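Local coordinates for berberine bridge enzyme-like 28 (Arabidopsis thaliana, PDB 5D79), which is an FAD-linked oxidoreductase of the berberine bridge enzyme-like family and takes part in the plant's adaptation to salt stress, at residues I60-I65 and R69-E74; T163-A168 and S335-V340; V208-R213 and D518-E523; K264-I269 and V298-T303; E378-E383 and Y455-P460. One frame throughout, in Å; residues are numbered along the deposited sequence.

Interaction 1 (I60-I65 and R69-E74)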
# COMPACT_ATOMS: atom_id res chain seq x y z
N ILE A 60 21.47 8.60 -0.66
CA ILE A 60 20.76 7.72 0.26
C ILE A 60 19.30 8.16 0.39
O ILE A 60 18.39 7.33 0.42
CB ILE A 60 21.43 7.70 1.66
CG1 ILE A 60 22.76 6.95 1.60
CG2 ILE A 60 20.53 7.04 2.69
CD1 ILE A 60 22.61 5.44 1.55
N LEU A 61 19.08 9.47 0.45
CA LEU A 61 17.73 10.02 0.55
C LEU A 61 16.94 9.84 -0.74
O LEU A 61 15.75 9.50 -0.70
CB LEU A 61 17.78 11.51 0.91
CG LEU A 61 16.42 12.21 1.01
CD1 LEU A 61 15.59 11.60 2.14
CD2 LEU A 61 16.59 13.72 1.20
N ASP A 62 17.60 10.09 -1.87
CA ASP A 62 16.92 10.06 -3.16
C ASP A 62 16.58 8.64 -3.58
O ASP A 62 15.62 8.43 -4.32
CB ASP A 62 17.80 10.72 -4.24
CG ASP A 62 17.11 11.89 -4.92
OD1 ASP A 62 16.13 11.66 -5.67
OD2 ASP A 62 17.58 13.04 -4.73
N SER A 63 17.37 7.68 -3.11
CA SER A 63 17.34 6.31 -3.65
C SER A 63 15.99 5.60 -3.57
O SER A 63 15.57 4.96 -4.53
CB SER A 63 18.41 5.45 -2.96
OG SER A 63 18.78 5.99 -1.71
N SER A 64 15.32 5.69 -2.43
CA SER A 64 14.02 5.04 -2.30
C SER A 64 12.87 6.03 -2.27
O SER A 64 11.90 5.79 -1.57
CB SER A 64 13.97 4.16 -1.05
OG SER A 64 14.88 4.58 -0.06
N ILE A 65 12.97 7.13 -3.03
CA ILE A 65 11.80 8.00 -3.23
C ILE A 65 11.02 7.49 -4.43
O ILE A 65 11.44 7.63 -5.57
CB ILE A 65 12.17 9.49 -3.44
CG1 ILE A 65 12.69 10.10 -2.13
CG2 ILE A 65 10.96 10.27 -3.91
CD1 ILE A 65 13.07 11.58 -2.21
N ARG A 69 8.07 13.42 -7.40
CA ARG A 69 7.62 14.79 -7.21
C ARG A 69 7.99 15.29 -5.82
O ARG A 69 8.04 16.50 -5.57
CB ARG A 69 6.10 14.89 -7.43
CG ARG A 69 5.28 14.09 -6.45
CD ARG A 69 3.79 14.13 -6.79
NE ARG A 69 3.10 15.34 -6.32
CZ ARG A 69 1.93 15.34 -5.69
NH1 ARG A 69 1.38 16.49 -5.31
NH2 ARG A 69 1.29 14.20 -5.44
N PHE A 70 8.27 14.36 -4.91
CA PHE A 70 8.67 14.70 -3.56
C PHE A 70 10.17 14.57 -3.38
O PHE A 70 10.67 14.48 -2.26
CB PHE A 70 7.94 13.83 -2.55
CG PHE A 70 6.47 14.08 -2.51
CD1 PHE A 70 5.98 15.31 -2.11
CD2 PHE A 70 5.58 13.08 -2.86
CE1 PHE A 70 4.61 15.55 -2.07
CE2 PHE A 70 4.22 13.30 -2.82
CZ PHE A 70 3.73 14.54 -2.42
N SER A 71 10.89 14.57 -4.49
CA SER A 71 12.34 14.58 -4.44
C SER A 71 12.88 15.92 -4.90
O SER A 71 14.06 16.05 -5.19
CB SER A 71 12.92 13.47 -5.30
OG SER A 71 12.60 13.71 -6.65
N VAL A 72 12.01 16.93 -4.99
CA VAL A 72 12.43 18.24 -5.47
C VAL A 72 13.06 19.06 -4.35
O VAL A 72 12.80 18.81 -3.16
CB VAL A 72 11.25 19.00 -6.11
CG1 VAL A 72 10.88 18.37 -7.45
CG2 VAL A 72 10.05 19.03 -5.19
N SER A 73 13.90 20.04 -4.71
CA SER A 73 14.69 20.78 -3.73
C SER A 73 13.82 21.65 -2.82
O SER A 73 14.22 22.01 -1.71
CB SER A 73 15.76 21.64 -4.43
OG SER A 73 15.18 22.60 -5.29
N GLU A 74 12.62 21.99 -3.29
CA GLU A 74 11.72 22.86 -2.54
C GLU A 74 10.97 22.12 -1.42
O GLU A 74 10.32 22.75 -0.59
CB GLU A 74 10.72 23.54 -3.48
CG GLU A 74 10.35 22.74 -4.74
CD GLU A 74 11.31 22.96 -5.90
OE1 GLU A 74 12.48 22.53 -5.81
OE2 GLU A 74 10.90 23.58 -6.91
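Ile-65 and Ser-71 meet through carbon: the terminal CD1 of Ile-65 comes within 3.6 Å of Ser-71 CB, and the same methyl lies 3.8 Å from Phe-70 O. The other branch, Ile-65 CG2, touches Ser-71 CB more loosely. Beside it, Asp-62 OD1 lies 3.7 Å from the same Ser-71 CB. Ser-71 thus meets both residues with its CB and not with its hydroxyl, which is turned elsewhere: with OG set between the backbone N and the carbonyl carbon (chi1 65°), it bonds back to the carbonyl of Pro-68.

One shell further out, Ile-65 N donates to Asp-62 O at 3.2 Å, which fixes the two contacting residues of 60-65 relative to each other where the chain leaves its helix; Asp-62 O also accepts from Arg-360. On the far flank, the Phe-70 ring sets its CZ over the centre of the Arg-69 guanidinium.

The contact closes a short link after helix 58-63. Leu-61 rests on Ile-81 of strand 80-82, Ile-65 on Arg-107 of strand 103-107, and Arg-69 reaches Ser-364 and Lys-366 of strand 363-372.

Interaction 2 (T163-A168 and S335-V340)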
# COMPACT_ATOMS: atom_id res chain seq x y z
N THR A 163 11.71 -21.14 -3.85
CA THR A 163 11.82 -22.25 -2.89
C THR A 163 10.73 -23.30 -3.05
O THR A 163 11.00 -24.50 -2.98
CB THR A 163 11.78 -21.75 -1.43
OG1 THR A 163 12.72 -20.69 -1.24
CG2 THR A 163 12.07 -22.89 -0.47
N THR A 164 9.50 -22.84 -3.22
CA THR A 164 8.36 -23.74 -3.38
C THR A 164 7.35 -23.14 -4.32
O THR A 164 7.19 -21.93 -4.35
CB THR A 164 7.67 -24.04 -2.05
OG1 THR A 164 6.57 -24.93 -2.29
CG2 THR A 164 7.15 -22.76 -1.41
N LYS A 165 6.67 -24.00 -5.07
CA LYS A 165 5.63 -23.55 -5.98
C LYS A 165 4.21 -23.70 -5.38
O LYS A 165 3.22 -23.27 -5.98
CB LYS A 165 5.72 -24.33 -7.30
CG LYS A 165 7.10 -24.31 -7.92
CD LYS A 165 7.52 -22.90 -8.31
CE LYS A 165 8.92 -22.87 -8.90
NZ LYS A 165 9.48 -21.50 -8.99
N SER A 166 4.12 -24.29 -4.19
CA SER A 166 2.82 -24.56 -3.60
C SER A 166 2.47 -23.61 -2.43
O SER A 166 1.48 -23.83 -1.73
CB SER A 166 2.75 -26.02 -3.13
OG SER A 166 3.71 -26.30 -2.14
N LEU A 167 3.27 -22.57 -2.23
CA LEU A 167 2.97 -21.58 -1.20
C LEU A 167 3.05 -20.17 -1.77
O LEU A 167 3.71 -19.94 -2.79
CB LEU A 167 3.92 -21.69 -0.01
CG LEU A 167 3.83 -22.91 0.91
CD1 LEU A 167 4.77 -22.72 2.09
CD2 LEU A 167 2.42 -23.15 1.36
N ALA A 168 2.38 -19.25 -1.11
CA ALA A 168 2.31 -17.86 -1.54
C ALA A 168 2.13 -16.94 -0.34
O ALA A 168 2.05 -17.39 0.80
CB ALA A 168 1.16 -17.66 -2.54
N SER A 335 2.55 -20.80 -12.83
CA SER A 335 2.65 -20.89 -11.37
C SER A 335 2.21 -19.57 -10.73
O SER A 335 2.09 -18.56 -11.41
CB SER A 335 4.08 -21.25 -10.95
OG SER A 335 4.96 -20.17 -11.21
N TRP A 336 1.95 -19.57 -9.43
CA TRP A 336 1.55 -18.32 -8.79
C TRP A 336 2.68 -17.31 -8.86
O TRP A 336 2.45 -16.14 -9.14
CB TRP A 336 1.11 -18.55 -7.34
CG TRP A 336 1.08 -17.28 -6.58
CD1 TRP A 336 0.06 -16.35 -6.55
CD2 TRP A 336 2.13 -16.75 -5.75
NE1 TRP A 336 0.42 -15.29 -5.76
CE2 TRP A 336 1.68 -15.50 -5.26
CE3 TRP A 336 3.40 -17.22 -5.39
CZ2 TRP A 336 2.47 -14.72 -4.41
CZ3 TRP A 336 4.18 -16.43 -4.55
CH2 TRP A 336 3.71 -15.20 -4.07
N ILE A 337 3.91 -17.75 -8.62
CA ILE A 337 5.01 -16.82 -8.65
C ILE A 337 5.17 -16.24 -10.06
O ILE A 337 5.56 -15.08 -10.22
CB ILE A 337 6.34 -17.48 -8.16
CG1 ILE A 337 7.46 -16.43 -8.05
CG2 ILE A 337 6.77 -18.64 -9.07
CD1 ILE A 337 7.11 -15.30 -7.08
N GLU A 338 4.85 -17.02 -11.08
CA GLU A 338 4.92 -16.49 -12.44
C GLU A 338 3.80 -15.47 -12.67
O GLU A 338 3.96 -14.51 -13.44
CB GLU A 338 4.87 -17.62 -13.46
CG GLU A 338 6.19 -18.37 -13.59
CD GLU A 338 6.14 -19.54 -14.56
OE1 GLU A 338 5.09 -20.21 -14.66
OE2 GLU A 338 7.16 -19.79 -15.24
N SER A 339 2.68 -15.65 -11.98
CA SER A 339 1.55 -14.73 -12.09
C SER A 339 1.88 -13.38 -11.44
O SER A 339 1.32 -12.35 -11.81
CB SER A 339 0.29 -15.33 -11.46
OG SER A 339 0.31 -15.18 -10.05
N VAL A 340 2.79 -13.40 -10.47
CA VAL A 340 3.32 -12.17 -9.87
C VAL A 340 4.06 -11.32 -10.92
O VAL A 340 3.84 -10.12 -11.03
CB VAL A 340 4.28 -12.49 -8.68
CG1 VAL A 340 4.99 -11.24 -8.20
CG2 VAL A 340 3.52 -13.15 -7.53
O HOH W 1 1.95 -22.08 -7.68
O HOH W 2 7.47 -20.62 -11.55
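The indole of Trp-336 is held between two small apolar groups. Over one face sits Ala-168 CB, 3.4 Å from the centroid of the six-membered ring and only 9° off its normal, a close CH-pi contact. The opposite face carries Val-340 CG2, 3.6 Å above the plane and offset toward the rim, supplied by the next turn of the same helix. Leu-167 O approaches obliquely, 3.8 Å from Trp-336 CE3, and Tyr-157 of helix 153-163 adds an edge-to-face ring pair. The indole reaches the strand because CG of Trp-336 is anti to the backbone N (chi1 164°).

Beside this apolar core the contact turns wet. One water accepts from Trp-336 N at 3.1 Å; its link onward to Lys-165 O is modelled too short and remains doubtful. A second water lies 2.6 Å from Ser-335 OG and is weakly met by Lys-165 NZ, whose stronger partner is the carbonyl of Gly-161; that ammonium also skirts Ile-337 CG2.

Each backbone is also tied by local side-chain bonds. Thr-164 OG1 accepts from Ser-166 N in an ST turn. Ser-335 N donates to Glu-338 OE1 at 3.2 Å, almost straight at 177°, while Glu-338 N returns a bond of 3.2 Å to Ser-335 OG.

That reciprocal pair is a capping box, here starting helix 336-343 just after an edge strand of the seven-stranded sheet. Its tryptophan packs on a strand of the FAD-binding range, consistent with an interface between the two lobes of this flavoprotein fold.

Interaction 3 (V208-R213 and D518-E523)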
# COMPACT_ATOMS: atom_id res chain seq x y z
N VAL A 208 9.84 -1.78 17.97
CA VAL A 208 10.47 -0.93 18.98
C VAL A 208 9.49 0.17 19.36
O VAL A 208 9.03 0.93 18.50
CB VAL A 208 11.79 -0.31 18.49
CG1 VAL A 208 12.28 0.78 19.45
CG2 VAL A 208 12.84 -1.40 18.29
N ASP A 209 9.14 0.24 20.65
CA ASP A 209 8.18 1.24 21.13
C ASP A 209 8.90 2.51 21.60
O ASP A 209 10.13 2.61 21.52
CB ASP A 209 7.28 0.67 22.23
CG ASP A 209 8.02 0.35 23.51
OD1 ASP A 209 9.24 0.18 23.47
OD2 ASP A 209 7.37 0.27 24.57
N ALA A 210 8.13 3.48 22.09
CA ALA A 210 8.66 4.78 22.46
C ALA A 210 9.72 4.68 23.57
O ALA A 210 10.49 5.61 23.78
CB ALA A 210 7.54 5.72 22.88
N SER A 211 9.76 3.54 24.25
CA SER A 211 10.80 3.31 25.25
C SER A 211 12.16 2.97 24.61
O SER A 211 13.21 3.40 25.09
CB SER A 211 10.39 2.17 26.19
OG SER A 211 9.03 2.28 26.54
N GLY A 212 12.13 2.21 23.52
CA GLY A 212 13.34 1.66 22.93
C GLY A 212 13.37 0.17 23.21
O GLY A 212 14.35 -0.52 22.95
N ARG A 213 12.26 -0.30 23.75
CA ARG A 213 12.05 -1.71 24.06
C ARG A 213 11.62 -2.49 22.80
O ARG A 213 10.67 -2.10 22.10
CB ARG A 213 11.00 -1.83 25.17
CG ARG A 213 10.81 -3.20 25.79
CD ARG A 213 9.72 -3.14 26.87
NE ARG A 213 9.31 -4.47 27.33
CZ ARG A 213 8.24 -4.71 28.09
NH1 ARG A 213 7.45 -3.71 28.47
NH2 ARG A 213 7.95 -5.96 28.45
N ASP A 518 3.23 10.60 22.56
CA ASP A 518 2.96 10.87 21.15
C ASP A 518 4.28 11.10 20.37
O ASP A 518 4.37 12.04 19.57
CB ASP A 518 2.01 12.06 21.01
CG ASP A 518 1.40 12.18 19.62
OD1 ASP A 518 1.44 11.18 18.87
OD2 ASP A 518 0.88 13.26 19.29
N PHE A 519 5.29 10.26 20.59
CA PHE A 519 6.54 10.42 19.87
C PHE A 519 6.36 10.12 18.39
O PHE A 519 6.83 10.87 17.53
CB PHE A 519 7.66 9.52 20.42
CG PHE A 519 8.96 9.60 19.63
CD1 PHE A 519 9.78 10.73 19.72
CD2 PHE A 519 9.36 8.56 18.80
CE1 PHE A 519 10.98 10.82 18.99
CE2 PHE A 519 10.56 8.64 18.07
CZ PHE A 519 11.37 9.78 18.17
N PHE A 520 5.68 9.02 18.09
CA PHE A 520 5.48 8.63 16.70
C PHE A 520 4.29 9.35 16.09
O PHE A 520 3.15 8.92 16.25
CB PHE A 520 5.33 7.11 16.61
CG PHE A 520 6.56 6.37 17.06
CD1 PHE A 520 7.64 6.23 16.21
CD2 PHE A 520 6.64 5.85 18.34
CE1 PHE A 520 8.77 5.57 16.61
CE2 PHE A 520 7.78 5.19 18.75
CZ PHE A 520 8.85 5.05 17.89
N CYS A 521 4.56 10.46 15.40
CA CYS A 521 3.52 11.28 14.81
C CYS A 521 3.93 11.82 13.44
O CYS A 521 5.09 12.17 13.23
CB CYS A 521 3.14 12.45 15.75
SG CYS A 521 4.35 13.83 15.87
N ASP A 522 2.98 11.87 12.51
CA ASP A 522 3.14 12.60 11.26
C ASP A 522 1.92 13.49 11.04
O ASP A 522 1.18 13.78 11.98
CB ASP A 522 3.36 11.65 10.06
CG ASP A 522 2.38 10.49 10.01
OD1 ASP A 522 1.19 10.66 10.34
OD2 ASP A 522 2.79 9.39 9.61
N GLU A 523 1.70 13.91 9.80
CA GLU A 523 0.64 14.86 9.50
C GLU A 523 -0.80 14.27 9.55
O GLU A 523 -1.78 15.03 9.52
CB GLU A 523 0.90 15.49 8.13
CG GLU A 523 2.09 16.47 8.09
CD GLU A 523 3.46 15.79 8.17
OE1 GLU A 523 3.55 14.57 7.88
OE2 GLU A 523 4.44 16.48 8.51
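Phe-520 meets the turn around Ala-210 with the rim of its ring, and the direct contacts are of the van der Waals kind. CE2 of Phe-520 lies 3.8 Å from Ala-210 N, which sits near the ring plane, at the edge. The same carbon is 4.2 Å from Ala-210 CB, and Asp-209 C also lies at this edge, while Phe-520 CZ approaches Val-208 O obliquely. A second aromatic packs on the ring: Phe-519 CD2 stands 3.5 Å above the Phe-520 plane, over its centre, and the neighbouring phenylalanine thus presents its rim to that face.

Hydrogen bonds serve each partner separately. Gly-212 N donates to Asp-209 O at 2.9 Å, closing a type I turn between strands 202-208 and 214-215, and Asp-209 N donates to Arg-213 O at 3.1 Å. The Asp-209 carboxylate is met from above its plane by Ser-211 OG, 3.3 Å from OD2. In the other partner, the amides of Phe-519 and Phe-520 both donate to the carboxylate of Asp-515, just before the segment.

Charges lie further off: Asp-518 forms salt bridges with Lys-488 and Lys-511, and Glu-523 pairs with Arg-105.

The chemistry implies that this loop of the berberine-like C-terminal range is placed on the FAD-binding range by shape, an aromatic edge laid against the turn's backbone with no polar bond between the two segments.

Interaction 4 (K264-I269 and V298-T303)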
# COMPACT_ATOMS: atom_id res chain seq x y z
N LYS A 264 -19.21 1.47 -25.79
CA LYS A 264 -20.53 0.90 -25.61
C LYS A 264 -20.47 -0.52 -25.05
O LYS A 264 -21.12 -0.84 -24.05
CB LYS A 264 -21.31 0.92 -26.94
CG LYS A 264 -22.76 0.41 -26.82
CD LYS A 264 -23.55 0.62 -28.11
CE LYS A 264 -25.01 0.16 -27.98
NZ LYS A 264 -25.15 -1.32 -28.09
N GLU A 265 -19.67 -1.38 -25.68
CA GLU A 265 -19.61 -2.76 -25.25
C GLU A 265 -18.99 -2.88 -23.86
O GLU A 265 -19.48 -3.62 -23.01
CB GLU A 265 -18.83 -3.61 -26.25
CG GLU A 265 -19.09 -5.10 -26.12
CD GLU A 265 -17.97 -5.96 -26.71
OE1 GLU A 265 -17.91 -7.17 -26.36
OE2 GLU A 265 -17.16 -5.43 -27.50
N ALA A 266 -17.91 -2.13 -23.64
CA ALA A 266 -17.16 -2.16 -22.37
C ALA A 266 -17.97 -1.66 -21.18
O ALA A 266 -17.85 -2.18 -20.07
CB ALA A 266 -15.88 -1.37 -22.50
N VAL A 267 -18.78 -0.62 -21.40
CA VAL A 267 -19.63 -0.06 -20.35
C VAL A 267 -20.67 -1.10 -19.96
O VAL A 267 -20.98 -1.27 -18.78
CB VAL A 267 -20.31 1.26 -20.82
CG1 VAL A 267 -21.42 1.68 -19.85
CG2 VAL A 267 -19.29 2.39 -20.96
N ARG A 268 -21.20 -1.79 -20.96
CA ARG A 268 -22.14 -2.89 -20.77
C ARG A 268 -21.60 -3.98 -19.85
O ARG A 268 -22.28 -4.47 -18.94
CB ARG A 268 -22.49 -3.47 -22.14
CG ARG A 268 -23.54 -4.56 -22.16
CD ARG A 268 -23.70 -5.11 -23.58
NE ARG A 268 -22.42 -5.58 -24.11
CZ ARG A 268 -21.92 -6.78 -23.86
NH1 ARG A 268 -22.58 -7.64 -23.09
NH2 ARG A 268 -20.75 -7.13 -24.37
N ILE A 269 -20.34 -4.35 -20.10
CA ILE A 269 -19.63 -5.40 -19.38
C ILE A 269 -19.23 -4.97 -17.97
O ILE A 269 -19.28 -5.75 -17.02
CB ILE A 269 -18.38 -5.82 -20.19
CG1 ILE A 269 -18.80 -6.55 -21.47
CG2 ILE A 269 -17.42 -6.66 -19.36
CD1 ILE A 269 -17.70 -6.69 -22.46
N VAL A 298 -8.76 5.09 -24.96
CA VAL A 298 -9.29 4.53 -23.73
C VAL A 298 -9.84 3.13 -23.98
O VAL A 298 -10.53 2.87 -24.97
CB VAL A 298 -10.39 5.43 -23.14
CG1 VAL A 298 -10.89 4.90 -21.81
CG2 VAL A 298 -9.87 6.84 -22.98
N HIS A 299 -9.51 2.21 -23.08
CA HIS A 299 -10.05 0.88 -23.16
C HIS A 299 -10.30 0.36 -21.75
O HIS A 299 -9.80 0.94 -20.78
CB HIS A 299 -9.10 -0.04 -23.95
CG HIS A 299 -7.86 -0.46 -23.21
ND1 HIS A 299 -7.04 -1.46 -23.67
CD2 HIS A 299 -7.31 -0.02 -22.05
CE1 HIS A 299 -6.03 -1.62 -22.83
NE2 HIS A 299 -6.17 -0.76 -21.84
N ALA A 300 -11.11 -0.70 -21.63
CA ALA A 300 -11.30 -1.43 -20.39
C ALA A 300 -10.49 -2.71 -20.42
O ALA A 300 -10.66 -3.54 -21.31
CB ALA A 300 -12.77 -1.76 -20.16
N LEU A 301 -9.61 -2.86 -19.44
CA LEU A 301 -8.77 -4.03 -19.31
C LEU A 301 -9.26 -4.92 -18.16
O LEU A 301 -9.16 -4.55 -16.99
CB LEU A 301 -7.32 -3.61 -19.10
CG LEU A 301 -6.20 -4.58 -19.46
CD1 LEU A 301 -6.17 -4.81 -20.97
CD2 LEU A 301 -4.87 -4.05 -18.94
N PHE A 302 -9.80 -6.08 -18.50
CA PHE A 302 -10.21 -7.07 -17.51
C PHE A 302 -9.14 -8.14 -17.34
O PHE A 302 -8.91 -8.95 -18.24
CB PHE A 302 -11.52 -7.70 -17.93
CG PHE A 302 -12.59 -6.71 -18.23
CD1 PHE A 302 -13.39 -6.21 -17.22
CD2 PHE A 302 -12.78 -6.24 -19.52
CE1 PHE A 302 -14.38 -5.28 -17.49
CE2 PHE A 302 -13.76 -5.31 -19.80
CZ PHE A 302 -14.56 -4.83 -18.78
N THR A 303 -8.48 -8.12 -16.19
CA THR A 303 -7.44 -9.08 -15.88
C THR A 303 -7.81 -9.84 -14.61
O THR A 303 -8.53 -9.33 -13.75
CB THR A 303 -6.08 -8.41 -15.69
OG1 THR A 303 -6.18 -7.40 -14.68
CG2 THR A 303 -5.66 -7.76 -16.97
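Ile-269, which meets Phe-302 across this contact, is set in place by its helix bond: its backbone N donates to Glu-265 O at 3.1 Å. From that turn its CG2 reaches Phe-302 CZ at 3.4 Å, a tight approach, with both CE1 and CE2 of the ring a little farther away. The methyl therefore presses on the far end of the phenyl, coming in obliquely. With CG1 of Ile-269 beside the backbone N (chi1 -70°), CG2 is left anti to it and points at the ring, while CG of Phe-302 is anti to the carbonyl carbon (chi1 -53°). Near the ring plane, at its edge, lies Ala-266 O.

One turn back, methyl faces methyl, Ala-266 CB lying 3.9 Å from Ala-300 CB. Two such small residues let the backbones close to 6.2 Å between the CA atoms of Ala-266 and Ala-300. Were an alanine to replace Phe-302, CG2 of Ile-269 would probably lose its partner on the strand and a gap would open beneath this turn of the helix.

Along the helix, Arg-268 NH2 and Glu-265 OE1 form a salt bridge.

The axes of segments 264-269 and 298-303 come within 8.6 Å and cross at 37°. Helix 263-276 links strand 253-260 to strand 284-292, parallel strands with antiparallel 298-306 between them: a split beta-alpha-beta unit, its helix packed on one face of the antiparallel sheet, in the lobe that in relatives of berberine bridge enzyme binds substrate.

Interaction 5 (E378-E383 and Y455-P460)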
# COMPACT_ATOMS: atom_id res chain seq x y z
N GLU A 378 -24.92 3.34 -14.98
CA GLU A 378 -24.32 3.33 -16.31
C GLU A 378 -23.79 4.71 -16.66
O GLU A 378 -22.72 4.84 -17.26
CB GLU A 378 -25.34 2.87 -17.34
CG GLU A 378 -24.81 2.80 -18.77
CD GLU A 378 -25.90 2.44 -19.78
OE1 GLU A 378 -27.06 2.87 -19.59
OE2 GLU A 378 -25.57 1.74 -20.77
N ALA A 379 -24.54 5.73 -16.25
CA ALA A 379 -24.17 7.13 -16.47
C ALA A 379 -22.85 7.48 -15.79
O ALA A 379 -22.04 8.23 -16.35
CB ALA A 379 -25.27 8.04 -15.97
N ALA A 380 -22.62 6.96 -14.59
CA ALA A 380 -21.37 7.21 -13.90
C ALA A 380 -20.21 6.56 -14.66
O ALA A 380 -19.13 7.15 -14.80
CB ALA A 380 -21.43 6.68 -12.49
N ILE A 381 -20.43 5.35 -15.15
CA ILE A 381 -19.39 4.61 -15.85
C ILE A 381 -18.96 5.33 -17.14
O ILE A 381 -17.76 5.40 -17.45
CB ILE A 381 -19.86 3.17 -16.17
CG1 ILE A 381 -20.15 2.42 -14.88
CG2 ILE A 381 -18.79 2.41 -16.96
CD1 ILE A 381 -21.05 1.24 -15.07
N GLN A 382 -19.92 5.87 -17.87
CA GLN A 382 -19.61 6.57 -19.11
C GLN A 382 -18.81 7.83 -18.85
O GLN A 382 -17.90 8.16 -19.60
CB GLN A 382 -20.89 6.90 -19.88
CG GLN A 382 -21.71 5.66 -20.21
CD GLN A 382 -22.97 5.99 -20.96
OE1 GLN A 382 -23.19 5.51 -22.07
NE2 GLN A 382 -23.82 6.82 -20.36
N GLU A 383 -19.14 8.53 -17.77
CA GLU A 383 -18.48 9.80 -17.48
C GLU A 383 -17.03 9.61 -17.08
O GLU A 383 -16.16 10.38 -17.49
CB GLU A 383 -19.22 10.56 -16.39
CG GLU A 383 -18.48 11.78 -15.84
CD GLU A 383 -18.28 12.89 -16.85
OE1 GLU A 383 -18.86 12.86 -17.95
OE2 GLU A 383 -17.52 13.82 -16.53
N TYR A 455 -12.82 12.42 -8.60
CA TYR A 455 -13.17 12.05 -7.24
C TYR A 455 -14.40 12.81 -6.77
O TYR A 455 -15.34 12.22 -6.22
CB TYR A 455 -11.98 12.32 -6.32
CG TYR A 455 -12.18 12.03 -4.84
CD1 TYR A 455 -12.67 13.01 -3.97
CD2 TYR A 455 -11.80 10.81 -4.29
CE1 TYR A 455 -12.81 12.76 -2.61
CE2 TYR A 455 -11.93 10.56 -2.93
CZ TYR A 455 -12.43 11.53 -2.10
OH TYR A 455 -12.56 11.28 -0.76
N GLU A 456 -14.39 14.12 -6.98
CA GLU A 456 -15.55 14.93 -6.66
C GLU A 456 -16.78 14.42 -7.43
O GLU A 456 -17.87 14.32 -6.87
CB GLU A 456 -15.30 16.41 -6.98
CG GLU A 456 -14.27 17.08 -6.09
CD GLU A 456 -14.58 16.93 -4.61
OE1 GLU A 456 -15.69 17.30 -4.20
OE2 GLU A 456 -13.71 16.44 -3.86
N PHE A 457 -16.59 14.06 -8.70
CA PHE A 457 -17.70 13.58 -9.48
C PHE A 457 -18.30 12.32 -8.86
O PHE A 457 -19.52 12.14 -8.88
CB PHE A 457 -17.30 13.28 -10.93
CG PHE A 457 -18.36 12.51 -11.67
CD1 PHE A 457 -19.54 13.14 -12.05
CD2 PHE A 457 -18.22 11.16 -11.92
CE1 PHE A 457 -20.55 12.44 -12.70
CE2 PHE A 457 -19.22 10.45 -12.56
CZ PHE A 457 -20.39 11.10 -12.95
N MET A 458 -17.44 11.47 -8.31
CA MET A 458 -17.88 10.16 -7.82
C MET A 458 -18.59 10.19 -6.47
O MET A 458 -19.11 9.17 -6.03
CB MET A 458 -16.67 9.21 -7.74
CG MET A 458 -16.16 8.73 -9.07
SD MET A 458 -17.32 7.60 -9.87
CE MET A 458 -17.26 6.22 -8.73
N THR A 459 -18.61 11.36 -5.82
CA THR A 459 -19.18 11.52 -4.48
C THR A 459 -20.55 10.83 -4.27
O THR A 459 -20.68 10.00 -3.37
CB THR A 459 -19.31 13.01 -4.12
OG1 THR A 459 -18.03 13.65 -4.22
CG2 THR A 459 -19.86 13.17 -2.70
N PRO A 460 -21.56 11.12 -5.11
CA PRO A 460 -22.86 10.52 -4.82
C PRO A 460 -22.94 9.00 -4.97
O PRO A 460 -23.96 8.45 -4.62
CB PRO A 460 -23.78 11.17 -5.85
CG PRO A 460 -22.89 11.43 -7.00
CD PRO A 460 -21.61 11.88 -6.38
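Phe-457 and Glu-383 form the centre of this helix-to-helix packing, in which the end of helix 441-458 leans on helix 378-388 within the lobe built on the seven-stranded antiparallel sheet. The aliphatic stem of the glutamate does the touching: its CG lies 3.6 Å from the centroid of the Phe-457 ring, 16° off the normal, a CH-pi contact that shades toward the CZ side of the ring. A bend at chi2 (65°) then carries the carboxylate off, its plane 56° from that of the phenyl, to salt bridges with Arg-386 and Arg-387 of its own helix. These two partners are likely to keep the methylene over the ring.

Ala-380 supplies the third surface, at the rim. Its carbonyl O sits near the ring plane, 4.0 Å from Phe-457 CE2, and its CB touches the same carbon at 4.4 Å. A serine in place of Phe-457 would probably leave Glu-383 CG without the face it rests on and open a gap between the helices beside Ala-380.

Next to Phe-457 in the chain, Glu-456 O takes two donors from the same face of its plane, both from Thr-459, the first residue of a 3-10 segment: Thr-459 N at 3.2 Å and Thr-459 OG1 at 2.7 Å.

The five contacts divide by their distance from the flavin. Interaction 3 comes nearest, with the Phe-520 side chain about 7 Å from FAD; Ile-65 of interaction 1 stands about 9 Å from the cofactor and equally far from the side chain of His-111, the site of covalent attachment, which is not linked in this structure. In interaction 2 the side chain of Trp-336 is about 13 Å from the bound FAD. Interactions 4 and 5 touch, their centres 16 Å apart, where Val-267 CG1 meets Glu-378 CG at 3.7 Å. Interactions 3 and 4 lie across the chain's centre, 47 Å between centres. Along the sequence, interactions 2 and 3 alternate, and both enclose interaction 4.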